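Local coordinates for Slr0280 protein (PDB 5H3K) that is of unknown function but carries a domain of the phosphodiester glycosidase (NAGPA) family, so it may cleave sugar phosphodiesters, at residues V179-S193 with A234-L248. Numbering follows the deposited sequence.
Sequences VSQAREEAVVTINAS and ASSKVHFQLPVGYKL
Strands 185-190 and 235-241 pair antiparallel, with Ala186, Val188 and Ile190 each exchanging two backbone hydrogen bonds with Phe240, Val238 and Ser236; Leu242 N to Glu184 O extends the pairing into the type II' turn 182-185. Polar side chains secure both ends. At one, the amide of Gln181, on a chain extended from CG anti to the backbone N (chi1 179°), spends NE2 on two carbonyls close to its plane: Tyr246 O at 2.8 Å, across the contact, and Arg183 O in its own hairpin. Its OE1 takes a bond from a water that in turn accepts a hydrogen bond from Leu248 N. A second water joins Glu184 OE2 to Gly245 N. At the other end Ser236 OG donates to Ala192 O (2.7 Å), and Asn191 ND2 reaches Ser235 OG (3.1 Å), a hydroxyl shared with Asp59. Apolar contacts gather on one face, where Leu248 CD1 touches Ala186 CB (3.7 Å) and Val188 CG2 (3.8 Å), and Ile190 CD1 meets Val238 CG2. On the opposite face Val187 CG2 makes a CH-pi contact over the His239 ring, 4.0 Å from its centroid, while His239 NE2 is hydrogen-bonded to Glu230 OE1. The pair forms the middle of a four-stranded antiparallel sheet, between strands 177-182 and 226-232; Val188, Ile190 and Phe240 pack on strand 258-264, and Ile190 and Phe240 also on strand 164-171, of a second four-stranded sheet, which strand 247-253 enters after the turn 243-246, giving a beta-sandwich-like packing.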
ATOM      1  N   VAL A 179      15.778  -9.022  -7.818  1.00 12.09           N
ATOM      2  CA  VAL A 179      14.956  -9.647  -8.847  1.00  9.45           C
ATOM      3  C   VAL A 179      13.660  -8.868  -9.022  1.00  9.71           C
ATOM      4  O   VAL A 179      13.051  -8.452  -8.043  1.00 11.82           O
ATOM      5  CB  VAL A 179      14.700 -11.163  -8.544  1.00 12.08           C
ATOM      6  CG1 VAL A 179      14.187 -11.368  -7.123  1.00 14.27           C
ATOM      7  CG2 VAL A 179      13.747 -11.789  -9.576  1.00 10.49           C
ATOM      8  N   SER A 180      13.264  -8.632 -10.275  1.00  8.97           N
ATOM      9  CA  SER A 180      11.992  -7.969 -10.580  1.00  8.67           C
ATOM     10  C   SER A 180      11.224  -8.766 -11.646  1.00  9.14           C
ATOM     11  O   SER A 180      11.833  -9.351 -12.537  1.00  8.25           O
ATOM     12  CB  SER A 180      12.252  -6.533 -11.051  1.00  9.37           C
ATOM     13  OG  SER A 180      11.047  -5.897 -11.472  1.00 15.32           O
ATOM     14  N   GLN A 181       9.896  -8.804 -11.546  1.00  6.20           N
ATOM     15  CA  GLN A 181       9.080  -9.512 -12.531  1.00  5.95           C
ATOM     16  C   GLN A 181       7.824  -8.735 -12.889  1.00  6.88           C
ATOM     17  O   GLN A 181       7.123  -8.215 -12.013  1.00  6.77           O
ATOM     18  CB  GLN A 181       8.697 -10.911 -12.042  1.00  6.49           C
ATOM     19  CG  GLN A 181       7.817 -11.696 -13.044  1.00  6.72           C
ATOM     20  CD  GLN A 181       7.686 -13.164 -12.695  1.00 10.21           C
ATOM     21  OE1 GLN A 181       8.244 -13.628 -11.704  1.00 15.10           O
ATOM     22  NE2 GLN A 181       6.942 -13.903 -13.509  1.00  9.98           N
ATOM     23  N   ALA A 182       7.552  -8.641 -14.185  1.00  6.12           N
ATOM     24  CA  ALA A 182       6.309  -8.049 -14.671  1.00  5.98           C
ATOM     25  C   ALA A 182       5.685  -9.028 -15.627  1.00  9.49           C
ATOM     26  O   ALA A 182       6.196  -9.211 -16.733  1.00  7.15           O
ATOM     27  CB  ALA A 182       6.570  -6.712 -15.377  1.00  8.91           C
ATOM     28  N   ARG A 183       4.575  -9.638 -15.214  1.00  9.56           N
ATOM     29  CA  ARG A 183       3.948 -10.699 -16.003  1.00 11.54           C
ATOM     30  C   ARG A 183       4.989 -11.774 -16.350  1.00  9.37           C
ATOM     31  O   ARG A 183       5.620 -12.329 -15.459  1.00 10.20           O
ATOM     32  CB  ARG A 183       3.268 -10.126 -17.259  1.00 13.52           C
ATOM     33  CG  ARG A 183       1.992  -9.326 -16.968  1.00 18.28           C
ATOM     34  CD  ARG A 183       1.557  -8.480 -18.167  1.00 20.89           C
ATOM     35  NE  ARG A 183       2.644  -7.624 -18.646  1.00 28.97           N
ATOM     36  CZ  ARG A 183       3.003  -6.464 -18.090  1.00 30.21           C
ATOM     37  NH1 ARG A 183       2.365  -6.007 -17.015  1.00 29.90           N
ATOM     38  NH2 ARG A 183       4.016  -5.761 -18.599  1.00 20.16           N
ATOM     39  N   GLU A 184       5.189 -12.043 -17.639  1.00  8.76           N
ATOM     40  CA  GLU A 184       6.080 -13.129 -18.072  1.00  9.50           C
ATOM     41  C   GLU A 184       7.555 -12.746 -18.235  1.00  9.13           C
ATOM     42  O   GLU A 184       8.398 -13.602 -18.557  1.00  8.25           O
ATOM     43  CB  GLU A 184       5.557 -13.767 -19.367  1.00 12.23           C
ATOM     44  CG  GLU A 184       4.250 -14.531 -19.194  1.00 12.58           C
ATOM     45  CD  GLU A 184       3.046 -13.620 -19.051  1.00 16.35           C
ATOM     46  OE1 GLU A 184       2.832 -12.754 -19.926  1.00 19.33           O
ATOM     47  OE2 GLU A 184       2.309 -13.769 -18.053  1.00 16.09           O
ATOM     48  N   GLU A 185       7.874 -11.476 -18.003  1.00  8.04           N
ATOM     49  CA  GLU A 185       9.251 -11.001 -18.091  1.00  7.30           C
ATOM     50  C   GLU A 185       9.834 -10.892 -16.688  1.00  8.30           C
ATOM     51  O   GLU A 185       9.231 -10.283 -15.801  1.00  8.41           O
ATOM     52  CB  GLU A 185       9.321  -9.622 -18.772  1.00  8.56           C
ATOM     53  CG  GLU A 185       8.972  -9.619 -20.267  1.00  9.06           C
ATOM     54  CD  GLU A 185       8.957  -8.215 -20.876  1.00 14.50           C
ATOM     55  OE1 GLU A 185       9.155  -7.225 -20.138  1.00 17.19           O
ATOM     56  OE2 GLU A 185       8.744  -8.097 -22.105  1.00 11.98           O
ATOM     57  N   ALA A 186      11.009 -11.469 -16.476  1.00  7.31           N
ATOM     58  CA  ALA A 186      11.657 -11.329 -15.190  1.00  7.96           C
ATOM     59  C   ALA A 186      13.141 -11.065 -15.392  1.00  7.68           C
ATOM     60  O   ALA A 186      13.722 -11.478 -16.401  1.00  7.55           O
ATOM     61  CB  ALA A 186      11.420 -12.580 -14.330  1.00  8.70           C
ATOM     62  N   VAL A 187      13.754 -10.376 -14.435  1.00  5.21           N
ATOM     63  CA  VAL A 187      15.182 -10.099 -14.514  1.00  6.92           C
ATOM     64  C   VAL A 187      15.858 -10.209 -13.159  1.00 10.19           C
ATOM     65  O   VAL A 187      15.368  -9.686 -12.147  1.00  8.87           O
ATOM     66  CB  VAL A 187      15.485  -8.742 -15.188  1.00  9.21           C
ATOM     67  CG1 VAL A 187      14.718  -7.611 -14.503  1.00 13.95           C
ATOM     68  CG2 VAL A 187      17.008  -8.460 -15.223  1.00  6.63           C
ATOM     69  N   VAL A 188      16.968 -10.928 -13.143  1.00  6.26           N
ATOM     70  CA  VAL A 188      17.817 -10.991 -11.967  1.00  6.37           C
ATOM     71  C   VAL A 188      19.034 -10.106 -12.226  1.00  9.50           C
ATOM     72  O   VAL A 188      19.758 -10.301 -13.208  1.00  9.39           O
ATOM     73  CB  VAL A 188      18.261 -12.455 -11.675  1.00  8.24           C
ATOM     74  CG1 VAL A 188      19.250 -12.496 -10.514  1.00  8.78           C
ATOM     75  CG2 VAL A 188      17.063 -13.335 -11.377  1.00  8.86           C
ATOM     76  N   THR A 189      19.251  -9.109 -11.371  1.00  7.28           N
ATOM     77  CA  THR A 189      20.434  -8.264 -11.487  1.00  7.68           C
ATOM     78  C   THR A 189      21.403  -8.706 -10.407  1.00 13.44           C
ATOM     79  O   THR A 189      21.020  -8.820  -9.236  1.00  9.01           O
ATOM     80  CB  THR A 189      20.102  -6.767 -11.299  1.00  9.43           C
ATOM     81  OG1 THR A 189      19.073  -6.383 -12.218  1.00 10.69           O
ATOM     82  CG2 THR A 189      21.331  -5.897 -11.542  1.00  8.84           C
ATOM     83  N   ILE A 190      22.643  -8.982 -10.802  1.00  8.89           N
ATOM     84  CA  ILE A 190      23.683  -9.406  -9.862  1.00 12.26           C
ATOM     85  C   ILE A 190      24.911  -8.517  -9.990  1.00 11.71           C
ATOM     86  O   ILE A 190      25.388  -8.254 -11.100  1.00 10.16           O
ATOM     87  CB  ILE A 190      24.152 -10.840 -10.140  1.00 16.76           C
ATOM     88  CG1 ILE A 190      22.968 -11.773 -10.333  1.00 21.26           C
ATOM     89  CG2 ILE A 190      25.063 -11.338  -9.018  1.00 13.50           C
ATOM     90  CD1 ILE A 190      22.978 -12.433 -11.686  1.00 25.08           C
ATOM     91  N   ASN A 191      25.433  -8.057  -8.858  1.00 10.64           N
ATOM     92  CA  ASN A 191      26.654  -7.271  -8.865  1.00 12.48           C
ATOM     93  C   ASN A 191      27.855  -8.213  -8.947  1.00 15.35           C
ATOM     94  O   ASN A 191      28.649  -8.314  -8.009  1.00 12.46           O
ATOM     95  CB  ASN A 191      26.737  -6.366  -7.627  1.00 15.46           C
ATOM     96  CG  ASN A 191      28.011  -5.498  -7.601  1.00 24.01           C
ATOM     97  OD1 ASN A 191      28.531  -5.176  -6.527  1.00 24.24           O
ATOM     98  ND2 ASN A 191      28.514  -5.123  -8.781  1.00 16.99           N
ATOM     99  N   ALA A 192      27.954  -8.922 -10.068  1.00 12.01           N
ATOM    100  CA  ALA A 192      29.075  -9.816 -10.355  1.00 10.59           C
ATOM    101  C   ALA A 192      29.342  -9.714 -11.848  1.00 14.94           C
ATOM    102  O   ALA A 192      28.404  -9.696 -12.644  1.00 14.14           O
ATOM    103  CB  ALA A 192      28.732 -11.257  -9.985  1.00 10.68           C
ATOM    104  N   SER A 193      30.615  -9.649 -12.225  1.00 15.20           N
ATOM    105  CA  SER A 193      30.991  -9.482 -13.625  1.00 15.90           C
ATOM    106  C   SER A 193      30.987 -10.835 -14.310  1.00 15.31           C
ATOM    107  O   SER A 193      31.207 -11.862 -13.671  1.00 18.85           O
ATOM    108  CB  SER A 193      32.373  -8.841 -13.736  1.00 19.78           C
ATOM    109  OG  SER A 193      33.362  -9.692 -13.186  1.00 18.42           O
ATOM    110  N   ALA A 234      30.617  -4.108 -14.227  1.00 23.41           N
ATOM    111  CA  ALA A 234      30.943  -4.903 -13.050  1.00 22.22           C
ATOM    112  C   ALA A 234      29.738  -5.744 -12.592  1.00 20.93           C
ATOM    113  O   ALA A 234      29.824  -6.517 -11.629  1.00 19.79           O
ATOM    114  CB  ALA A 234      31.443  -4.004 -11.927  1.00 21.44           C
ATOM    115  N   SER A 235      28.621  -5.594 -13.301  1.00 15.07           N
ATOM    116  CA  SER A 235      27.401  -6.331 -12.986  1.00 13.26           C
ATOM    117  C   SER A 235      26.912  -7.140 -14.180  1.00 14.67           C
ATOM    118  O   SER A 235      27.414  -7.002 -15.300  1.00 13.72           O
ATOM    119  CB  SER A 235      26.305  -5.369 -12.529  1.00 13.51           C
ATOM    120  OG  SER A 235      26.647  -4.782 -11.290  1.00 15.99           O
ATOM    121  N   SER A 236      25.932  -7.991 -13.924  1.00 11.10           N
ATOM    122  CA  SER A 236      25.325  -8.805 -14.964  1.00 10.35           C
ATOM    123  C   SER A 236      23.832  -8.909 -14.704  1.00 13.02           C
ATOM    124  O   SER A 236      23.373  -8.797 -13.560  1.00  9.86           O
ATOM    125  CB  SER A 236      25.963 -10.194 -14.985  1.00 12.53           C
ATOM    126  OG  SER A 236      27.379 -10.100 -15.082  1.00 12.03           O
ATOM    127  N   LYS A 237      23.066  -9.092 -15.770  1.00  5.59           N
ATOM    128  CA  LYS A 237      21.633  -9.317 -15.648  1.00  7.65           C
ATOM    129  C   LYS A 237      21.268 -10.609 -16.345  1.00  9.82           C
ATOM    130  O   LYS A 237      21.790 -10.905 -17.421  1.00 11.24           O
ATOM    131  CB  LYS A 237      20.861  -8.146 -16.259  1.00  8.44           C
ATOM    132  CG  LYS A 237      21.094  -6.840 -15.527  1.00 10.61           C
ATOM    133  CD  LYS A 237      20.190  -5.734 -16.045  1.00 12.06           C
ATOM    134  CE  LYS A 237      20.601  -4.402 -15.425  1.00 15.97           C
ATOM    135  NZ  LYS A 237      19.609  -3.327 -15.672  1.00 23.63           N
ATOM    136  N   VAL A 238      20.378 -11.382 -15.729  1.00  6.94           N
ATOM    137  CA  VAL A 238      19.850 -12.572 -16.372  1.00  5.53           C
ATOM    138  C   VAL A 238      18.380 -12.328 -16.671  1.00  7.47           C
ATOM    139  O   VAL A 238      17.554 -12.220 -15.753  1.00  8.21           O
ATOM    140  CB  VAL A 238      20.005 -13.820 -15.498  1.00  8.93           C
ATOM    141  CG1 VAL A 238      19.624 -15.069 -16.301  1.00  6.82           C
ATOM    142  CG2 VAL A 238      21.441 -13.944 -14.982  1.00 10.73           C
ATOM    143  N   HIS A 239      18.060 -12.225 -17.957  1.00  5.81           N
ATOM    144  CA  HIS A 239      16.718 -11.884 -18.415  1.00  5.23           C
ATOM    145  C   HIS A 239      15.910 -13.121 -18.744  1.00  6.47           C
ATOM    146  O   HIS A 239      16.329 -13.925 -19.575  1.00  8.22           O
ATOM    147  CB  HIS A 239      16.815 -11.016 -19.662  1.00  5.07           C
ATOM    148  CG  HIS A 239      17.467  -9.703 -19.416  1.00  7.64           C
ATOM    149  ND1 HIS A 239      16.754  -8.584 -19.027  1.00  7.39           N
ATOM    150  CD2 HIS A 239      18.766  -9.323 -19.465  1.00  7.45           C
ATOM    151  CE1 HIS A 239      17.584  -7.574 -18.862  1.00  7.03           C
ATOM    152  NE2 HIS A 239      18.817  -7.994 -19.114  1.00  9.50           N
ATOM    153  N   PHE A 240      14.748 -13.264 -18.105  1.00  7.37           N
ATOM    154  CA  PHE A 240      13.911 -14.453 -18.272  1.00  6.12           C
ATOM    155  C   PHE A 240      12.619 -14.169 -19.008  1.00  9.22           C
ATOM    156  O   PHE A 240      11.932 -13.174 -18.738  1.00  7.98           O
ATOM    157  CB  PHE A 240      13.536 -15.052 -16.909  1.00  6.38           C
ATOM    158  CG  PHE A 240      14.674 -15.744 -16.213  1.00  9.11           C
ATOM    159  CD1 PHE A 240      15.575 -15.023 -15.439  1.00  8.44           C
ATOM    160  CD2 PHE A 240      14.845 -17.117 -16.336  1.00  8.05           C
ATOM    161  CE1 PHE A 240      16.640 -15.667 -14.795  1.00  8.09           C
ATOM    162  CE2 PHE A 240      15.903 -17.773 -15.692  1.00  8.66           C
ATOM    163  CZ  PHE A 240      16.799 -17.048 -14.920  1.00  8.47           C
ATOM    164  N   GLN A 241      12.275 -15.078 -19.913  1.00  7.48           N
ATOM    165  CA  GLN A 241      10.939 -15.156 -20.475  1.00  6.88           C
ATOM    166  C   GLN A 241      10.276 -16.415 -19.902  1.00 10.27           C
ATOM    167  O   GLN A 241      10.688 -17.541 -20.190  1.00 10.04           O
ATOM    168  CB  GLN A 241      11.002 -15.229 -21.998  1.00  8.23           C
ATOM    169  CG  GLN A 241       9.635 -15.224 -22.669  1.00  8.59           C
ATOM    170  CD  GLN A 241       8.972 -13.853 -22.626  1.00  8.93           C
ATOM    171  OE1 GLN A 241       9.647 -12.826 -22.739  1.00 11.43           O
ATOM    172  NE2 GLN A 241       7.649 -13.832 -22.460  1.00 10.13           N
ATOM    173  N   LEU A 242       9.252 -16.229 -19.080  1.00  7.76           N
ATOM    174  CA  LEU A 242       8.656 -17.347 -18.342  1.00  8.30           C
ATOM    175  C   LEU A 242       7.295 -17.742 -18.883  1.00 11.73           C
ATOM    176  O   LEU A 242       6.547 -16.890 -19.364  1.00 11.67           O
ATOM    177  CB  LEU A 242       8.498 -16.973 -16.864  1.00  9.08           C
ATOM    178  CG  LEU A 242       9.787 -16.635 -16.116  1.00 10.48           C
ATOM    179  CD1 LEU A 242       9.491 -16.134 -14.706  1.00  9.72           C
ATOM    180  CD2 LEU A 242      10.709 -17.846 -16.082  1.00  8.05           C
ATOM    181  N   PRO A 243       6.959 -19.037 -18.791  1.00 12.66           N
ATOM    182  CA  PRO A 243       5.585 -19.475 -19.054  1.00 13.72           C
ATOM    183  C   PRO A 243       4.627 -18.733 -18.122  1.00 11.05           C
ATOM    184  O   PRO A 243       5.011 -18.378 -16.996  1.00 10.50           O
ATOM    185  CB  PRO A 243       5.614 -20.962 -18.686  1.00 15.90           C
ATOM    186  CG  PRO A 243       7.049 -21.368 -18.798  1.00 20.85           C
ATOM    187  CD  PRO A 243       7.844 -20.151 -18.413  1.00 14.08           C
ATOM    188  N   VAL A 244       3.412 -18.480 -18.593  1.00 13.90           N
ATOM    189  CA  VAL A 244       2.393 -17.824 -17.780  1.00 12.93           C
ATOM    190  C   VAL A 244       2.233 -18.543 -16.444  1.00 13.90           C
ATOM    191  O   VAL A 244       2.179 -19.766 -16.401  1.00 17.49           O
ATOM    192  CB  VAL A 244       1.036 -17.802 -18.507  1.00 16.68           C
ATOM    193  CG1 VAL A 244      -0.089 -17.437 -17.540  1.00 16.16           C
ATOM    194  CG2 VAL A 244       1.069 -16.821 -19.685  1.00 15.90           C
ATOM    195  N   GLY A 245       2.186 -17.781 -15.356  1.00 13.66           N
ATOM    196  CA  GLY A 245       1.989 -18.363 -14.043  1.00 18.65           C
ATOM    197  C   GLY A 245       3.275 -18.631 -13.276  1.00 18.73           C
ATOM    198  O   GLY A 245       3.251 -18.771 -12.055  1.00 19.19           O
ATOM    199  N   TYR A 246       4.402 -18.693 -13.981  1.00 12.37           N
ATOM    200  CA  TYR A 246       5.683 -18.976 -13.329  1.00 13.93           C
ATOM    201  C   TYR A 246       6.323 -17.739 -12.715  1.00 14.62           C
ATOM    202  O   TYR A 246       6.227 -16.646 -13.260  1.00 11.47           O
ATOM    203  CB  TYR A 246       6.639 -19.655 -14.308  1.00 12.71           C
ATOM    204  CG  TYR A 246       6.314 -21.116 -14.476  1.00 15.53           C
ATOM    205  CD1 TYR A 246       5.148 -21.519 -15.116  1.00 18.06           C
ATOM    206  CD2 TYR A 246       7.158 -22.095 -13.974  1.00 18.26           C
ATOM    207  CE1 TYR A 246       4.833 -22.874 -15.263  1.00 19.90           C
ATOM    208  CE2 TYR A 246       6.857 -23.446 -14.118  1.00 20.81           C
ATOM    209  CZ  TYR A 246       5.695 -23.827 -14.760  1.00 26.17           C
ATOM    210  OH  TYR A 246       5.396 -25.165 -14.898  1.00 32.74           O
ATOM    211  N   LYS A 247       6.969 -17.925 -11.571  1.00 10.35           N
ATOM    212  CA  LYS A 247       7.701 -16.851 -10.910  1.00 14.83           C
ATOM    213  C   LYS A 247       9.109 -17.331 -10.657  1.00 12.34           C
ATOM    214  O   LYS A 247       9.395 -18.512 -10.820  1.00 13.47           O
ATOM    215  CB  LYS A 247       7.050 -16.502  -9.570  1.00 14.22           C
ATOM    216  CG  LYS A 247       5.562 -16.172  -9.654  1.00 17.84           C
ATOM    217  CD  LYS A 247       5.025 -15.816  -8.266  1.00 20.23           C
ATOM    218  CE  LYS A 247       3.522 -16.048  -8.159  1.00 23.81           C
ATOM    219  NZ  LYS A 247       3.023 -15.740  -6.797  1.00 20.79           N
ATOM    220  N   LEU A 248       9.990 -16.426 -10.261  1.00  9.67           N
ATOM    221  CA  LEU A 248      11.333 -16.830  -9.868  1.00 11.78           C
ATOM    222  C   LEU A 248      11.434 -16.925  -8.354  1.00 14.96           C
ATOM    223  O   LEU A 248      10.940 -16.062  -7.638  1.00 13.39           O
ATOM    224  CB  LEU A 248      12.370 -15.834 -10.369  1.00 11.22           C
ATOM    225  CG  LEU A 248      12.435 -15.618 -11.872  1.00  8.32           C
ATOM    226  CD1 LEU A 248      13.614 -14.710 -12.197  1.00  9.28           C
ATOM    227  CD2 LEU A 248      12.570 -16.967 -12.581  1.00  7.84           C
TER
HETATM  228  O   HOH W   1       9.695 -13.557  -9.570  1.00 18.38           O
HETATM  229  O   HOH W   2       2.913 -14.858 -15.736  1.00 15.67           O
HETATM  230  O   HOH W   3       8.160 -10.192 -23.676  1.00 17.84           O
HETATM  231  O   HOH W   4      18.208  -3.666 -12.636  1.00 26.44           O